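Long-range contact in CSE1 (Thermus thermophilus, PDB 4AN8), which serves as the CasA (Cse1) subunit of the Cascade ribonucleoprotein complex, part of the CRISPR adaptive immunity that protects bacteria against viruses and plasmids: residues Val208-Val221 / Trp236-Pro248. Residues are numbered along the deposited sequence; the frame is centred on the assembly and turned at random.
Sequences VPYTPEDDAPIWEV and WPLTGRTRVYTWP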
# COMPACT_ATOMS: atom_id res chain seq x y z
N VAL A 208 1.73 -13.27 -8.72
CA VAL A 208 3.11 -13.46 -9.12
C VAL A 208 3.50 -14.95 -9.04
O VAL A 208 3.10 -15.65 -8.09
CB VAL A 208 4.02 -12.60 -8.21
CG1 VAL A 208 5.53 -12.76 -8.57
CG2 VAL A 208 3.57 -11.11 -8.29
N PRO A 209 4.25 -15.43 -10.05
CA PRO A 209 4.64 -16.85 -10.09
C PRO A 209 5.14 -17.31 -8.75
O PRO A 209 5.95 -16.63 -8.12
CB PRO A 209 5.74 -16.89 -11.15
CG PRO A 209 5.24 -15.82 -12.17
CD PRO A 209 4.57 -14.73 -11.31
N TYR A 210 4.62 -18.45 -8.32
CA TYR A 210 4.82 -18.91 -6.96
C TYR A 210 5.08 -20.40 -6.96
O TYR A 210 4.48 -21.13 -7.75
CB TYR A 210 3.54 -18.65 -6.18
CG TYR A 210 3.49 -19.23 -4.77
CD1 TYR A 210 4.16 -18.61 -3.73
CD2 TYR A 210 2.72 -20.36 -4.49
CE1 TYR A 210 4.11 -19.12 -2.44
CE2 TYR A 210 2.66 -20.87 -3.20
CZ TYR A 210 3.35 -20.24 -2.18
OH TYR A 210 3.30 -20.73 -0.90
N THR A 211 5.98 -20.83 -6.08
CA THR A 211 6.10 -22.24 -5.68
C THR A 211 5.89 -22.36 -4.17
O THR A 211 6.37 -21.53 -3.41
CB THR A 211 7.47 -22.83 -6.06
OG1 THR A 211 8.49 -21.87 -5.78
CG2 THR A 211 7.51 -23.14 -7.53
N PRO A 212 5.16 -23.40 -3.73
CA PRO A 212 4.75 -23.54 -2.32
C PRO A 212 5.86 -23.91 -1.34
O PRO A 212 5.64 -23.79 -0.12
CB PRO A 212 3.70 -24.66 -2.35
CG PRO A 212 3.92 -25.37 -3.61
CD PRO A 212 4.49 -24.38 -4.60
N GLU A 213 7.01 -24.35 -1.83
CA GLU A 213 8.02 -24.91 -0.93
C GLU A 213 8.46 -23.95 0.20
O GLU A 213 8.83 -22.80 -0.06
CB GLU A 213 9.23 -25.40 -1.72
CG GLU A 213 8.99 -26.71 -2.49
CD GLU A 213 8.15 -26.53 -3.75
OE1 GLU A 213 8.02 -25.39 -4.22
OE2 GLU A 213 7.63 -27.55 -4.27
N ASP A 214 8.42 -24.43 1.44
CA ASP A 214 8.99 -23.69 2.58
C ASP A 214 8.11 -22.51 2.98
O ASP A 214 8.58 -21.54 3.56
CB ASP A 214 10.41 -23.19 2.26
CG ASP A 214 11.45 -24.32 2.26
OD1 ASP A 214 11.52 -25.06 1.26
OD2 ASP A 214 12.20 -24.45 3.25
N ASP A 215 6.84 -22.61 2.64
CA ASP A 215 5.92 -21.54 2.92
C ASP A 215 4.64 -22.18 3.39
O ASP A 215 4.37 -23.34 3.07
CB ASP A 215 5.69 -20.69 1.66
CG ASP A 215 4.81 -19.47 1.92
OD1 ASP A 215 4.88 -18.90 3.02
OD2 ASP A 215 4.04 -19.09 1.03
N ALA A 216 3.87 -21.45 4.18
CA ALA A 216 2.58 -21.92 4.64
C ALA A 216 1.89 -20.72 5.27
O ALA A 216 2.53 -19.94 5.98
CB ALA A 216 2.76 -23.05 5.69
N PRO A 217 0.61 -20.55 4.98
CA PRO A 217 -0.16 -19.50 5.65
C PRO A 217 -0.48 -19.95 7.09
O PRO A 217 -0.33 -21.14 7.42
CB PRO A 217 -1.45 -19.42 4.82
CG PRO A 217 -1.59 -20.82 4.20
CD PRO A 217 -0.17 -21.29 3.96
N ILE A 218 -0.91 -18.99 7.91
CA ILE A 218 -1.13 -19.23 9.32
C ILE A 218 -2.07 -20.41 9.58
O ILE A 218 -1.91 -21.12 10.58
CB ILE A 218 -1.67 -17.97 10.03
CG1 ILE A 218 -1.59 -18.12 11.57
CG2 ILE A 218 -3.12 -17.64 9.56
CD1 ILE A 218 -0.16 -18.22 12.11
N TRP A 219 -3.03 -20.65 8.68
CA TRP A 219 -4.00 -21.72 8.92
C TRP A 219 -3.51 -23.13 8.56
O TRP A 219 -4.20 -24.11 8.85
CB TRP A 219 -5.33 -21.43 8.21
CG TRP A 219 -5.17 -21.23 6.74
CD1 TRP A 219 -5.08 -22.21 5.79
CD2 TRP A 219 -5.06 -19.99 6.04
NE1 TRP A 219 -4.89 -21.65 4.55
CE2 TRP A 219 -4.91 -20.29 4.67
CE3 TRP A 219 -5.07 -18.65 6.43
CZ2 TRP A 219 -4.78 -19.30 3.70
CZ3 TRP A 219 -4.94 -17.66 5.44
CH2 TRP A 219 -4.80 -17.99 4.11
N GLU A 220 -2.32 -23.23 7.96
CA GLU A 220 -1.73 -24.52 7.59
C GLU A 220 -0.76 -25.05 8.66
O GLU A 220 -0.20 -26.13 8.51
CB GLU A 220 -1.00 -24.43 6.23
CG GLU A 220 -1.91 -24.51 4.99
CD GLU A 220 -1.11 -24.67 3.71
OE1 GLU A 220 -0.04 -25.29 3.77
OE2 GLU A 220 -1.54 -24.17 2.64
N VAL A 221 -0.55 -24.27 9.71
CA VAL A 221 0.29 -24.67 10.82
C VAL A 221 -0.58 -24.71 12.09
O VAL A 221 -1.71 -24.23 12.08
CB VAL A 221 1.53 -23.74 10.98
CG1 VAL A 221 2.35 -23.71 9.70
CG2 VAL A 221 1.13 -22.33 11.35
N TRP A 236 10.02 -16.27 14.16
CA TRP A 236 10.02 -16.85 12.82
C TRP A 236 10.77 -15.93 11.89
O TRP A 236 10.59 -14.71 11.92
CB TRP A 236 8.62 -17.00 12.25
CG TRP A 236 7.75 -18.01 12.86
CD1 TRP A 236 8.10 -18.97 13.77
CD2 TRP A 236 6.34 -18.18 12.63
NE1 TRP A 236 7.00 -19.73 14.10
CE2 TRP A 236 5.91 -19.26 13.42
CE3 TRP A 236 5.40 -17.51 11.83
CZ2 TRP A 236 4.58 -19.69 13.44
CZ3 TRP A 236 4.08 -17.95 11.83
CH2 TRP A 236 3.68 -19.02 12.64
N PRO A 237 11.61 -16.51 11.03
CA PRO A 237 12.19 -15.68 9.98
C PRO A 237 11.04 -15.14 9.13
O PRO A 237 10.08 -15.85 8.91
CB PRO A 237 13.09 -16.64 9.20
CG PRO A 237 12.65 -18.03 9.61
CD PRO A 237 12.06 -17.92 10.98
N LEU A 238 11.12 -13.88 8.72
CA LEU A 238 10.06 -13.22 7.97
C LEU A 238 10.22 -13.55 6.50
O LEU A 238 10.71 -12.75 5.70
CB LEU A 238 10.16 -11.70 8.20
CG LEU A 238 9.06 -10.73 7.78
CD1 LEU A 238 7.74 -11.02 8.54
CD2 LEU A 238 9.52 -9.26 8.04
N THR A 239 9.83 -14.77 6.14
CA THR A 239 10.01 -15.23 4.78
C THR A 239 8.86 -16.14 4.41
O THR A 239 8.14 -16.63 5.28
CB THR A 239 11.34 -16.01 4.63
OG1 THR A 239 11.54 -16.34 3.26
CG2 THR A 239 11.35 -17.31 5.49
N GLY A 240 8.68 -16.41 3.13
CA GLY A 240 7.54 -17.19 2.68
C GLY A 240 6.39 -16.27 2.35
O GLY A 240 5.86 -15.58 3.23
N ARG A 241 5.99 -16.25 1.09
CA ARG A 241 5.00 -15.29 0.62
C ARG A 241 3.69 -15.33 1.42
O ARG A 241 3.24 -14.31 1.92
CB ARG A 241 4.71 -15.45 -0.87
CG ARG A 241 3.80 -14.35 -1.44
CD ARG A 241 3.47 -14.62 -2.89
NE ARG A 241 4.68 -14.70 -3.70
CZ ARG A 241 4.69 -14.97 -5.00
NH1 ARG A 241 3.54 -15.19 -5.66
NH2 ARG A 241 5.85 -15.01 -5.63
N THR A 242 3.09 -16.50 1.55
CA THR A 242 1.79 -16.57 2.21
C THR A 242 1.94 -16.53 3.71
O THR A 242 0.99 -16.15 4.41
CB THR A 242 0.97 -17.78 1.78
OG1 THR A 242 1.53 -18.97 2.35
CG2 THR A 242 0.97 -17.89 0.27
N ARG A 243 3.11 -16.90 4.22
CA ARG A 243 3.35 -16.81 5.66
C ARG A 243 3.39 -15.33 6.01
O ARG A 243 2.82 -14.88 6.98
CB ARG A 243 4.66 -17.51 6.07
CG ARG A 243 5.08 -17.27 7.51
CD ARG A 243 6.41 -17.98 7.89
NE ARG A 243 6.34 -19.44 7.70
CZ ARG A 243 6.98 -20.08 6.73
NH1 ARG A 243 7.77 -19.44 5.86
NH2 ARG A 243 6.86 -21.39 6.62
N VAL A 244 4.07 -14.56 5.18
CA VAL A 244 4.09 -13.12 5.36
C VAL A 244 2.73 -12.44 5.12
O VAL A 244 2.35 -11.59 5.89
CB VAL A 244 5.24 -12.48 4.59
CG1 VAL A 244 5.19 -10.95 4.71
CG2 VAL A 244 6.56 -13.01 5.17
N TYR A 245 1.99 -12.84 4.09
CA TYR A 245 0.63 -12.34 3.85
C TYR A 245 -0.32 -12.57 5.03
O TYR A 245 -1.29 -11.84 5.23
CB TYR A 245 0.00 -13.04 2.63
CG TYR A 245 0.45 -12.54 1.27
CD1 TYR A 245 1.41 -11.51 1.14
CD2 TYR A 245 -0.08 -13.09 0.12
CE1 TYR A 245 1.79 -11.06 -0.11
CE2 TYR A 245 0.29 -12.65 -1.14
CZ TYR A 245 1.22 -11.63 -1.25
OH TYR A 245 1.58 -11.23 -2.51
N THR A 246 -0.07 -13.64 5.79
CA THR A 246 -0.96 -13.97 6.88
C THR A 246 -0.24 -13.96 8.22
O THR A 246 -0.61 -14.67 9.13
CB THR A 246 -1.59 -15.36 6.64
OG1 THR A 246 -0.56 -16.36 6.65
CG2 THR A 246 -2.37 -15.39 5.28
N TRP A 247 0.80 -13.14 8.32
CA TRP A 247 1.61 -13.08 9.52
C TRP A 247 0.82 -12.79 10.81
O TRP A 247 0.02 -11.83 10.87
CB TRP A 247 2.66 -11.99 9.35
CG TRP A 247 3.74 -12.06 10.35
CD1 TRP A 247 3.81 -11.37 11.53
CD2 TRP A 247 4.91 -12.90 10.29
NE1 TRP A 247 4.96 -11.72 12.20
CE2 TRP A 247 5.65 -12.65 11.46
CE3 TRP A 247 5.39 -13.82 9.36
CZ2 TRP A 247 6.87 -13.29 11.72
CZ3 TRP A 247 6.59 -14.47 9.63
CH2 TRP A 247 7.31 -14.20 10.80
N PRO A 248 1.08 -13.57 11.89
CA PRO A 248 0.45 -13.25 13.18
C PRO A 248 1.26 -12.24 14.00
O PRO A 248 2.04 -12.64 14.86
CB PRO A 248 0.42 -14.61 13.88
CG PRO A 248 1.68 -15.28 13.40
CD PRO A 248 1.88 -14.80 11.96
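D215 and G240 bring the two backbones together, 4.6 Å between their CA atoms, where the irregular run 208-221 meets the N-terminal end of the short helix 241-245; G240 is the N-cap residue. The D215 carboxylate lies across this first turn. Its OD2 takes the backbone N of T242 at 2.8 Å and OD1 takes the N of R243 at 2.9 Å, each through a syn lone pair, while T242 OG1 comes to OD2 from above the carboxylate plane. Y210 OH reaches OD2 on the anti side, so three donors grip one buried oxygen and hold the group's rotation. The helix end would probably favour the charged form of this aspartate.

On one side of D215, R241 runs out fully extended to CD, then bends (chi3 -59°), which delivers its guanidinium to two successive carbonyls: NH2 bonds P209 O, and NH1 comes unusually close to V208 O (2.5 Å, probably slightly too short). V208 O lies in the guanidinium plane, NH1 above the V208 carbonyl plane and not on a lone pair. Y210 CD1 lies over one guanidinium face, toward its rim, the ring plane turned 54° away. On the other side, R243 NH1 bonds D214 O at 3.2 Å and also T239 O, tying the type II turn P212-D215 to the approach to the helix.

Past the helix, T246 OG1 accepts the N-H of I218 at 2.9 Å and donates to T242 O, while its CG2 packs 3.4 Å from W219 CZ3. I218 CD1 touches both P248 CG (3.7 Å) and, at the ring edge, W236 CH2.

Helix 50-67 borders this junction: its R66 bonds Y210 and pairs with E220, and H65 stacks on Y210. W236 and P248 join strand 261-273 through backbone bonds, and V208 and P209 rest on helix 320-333.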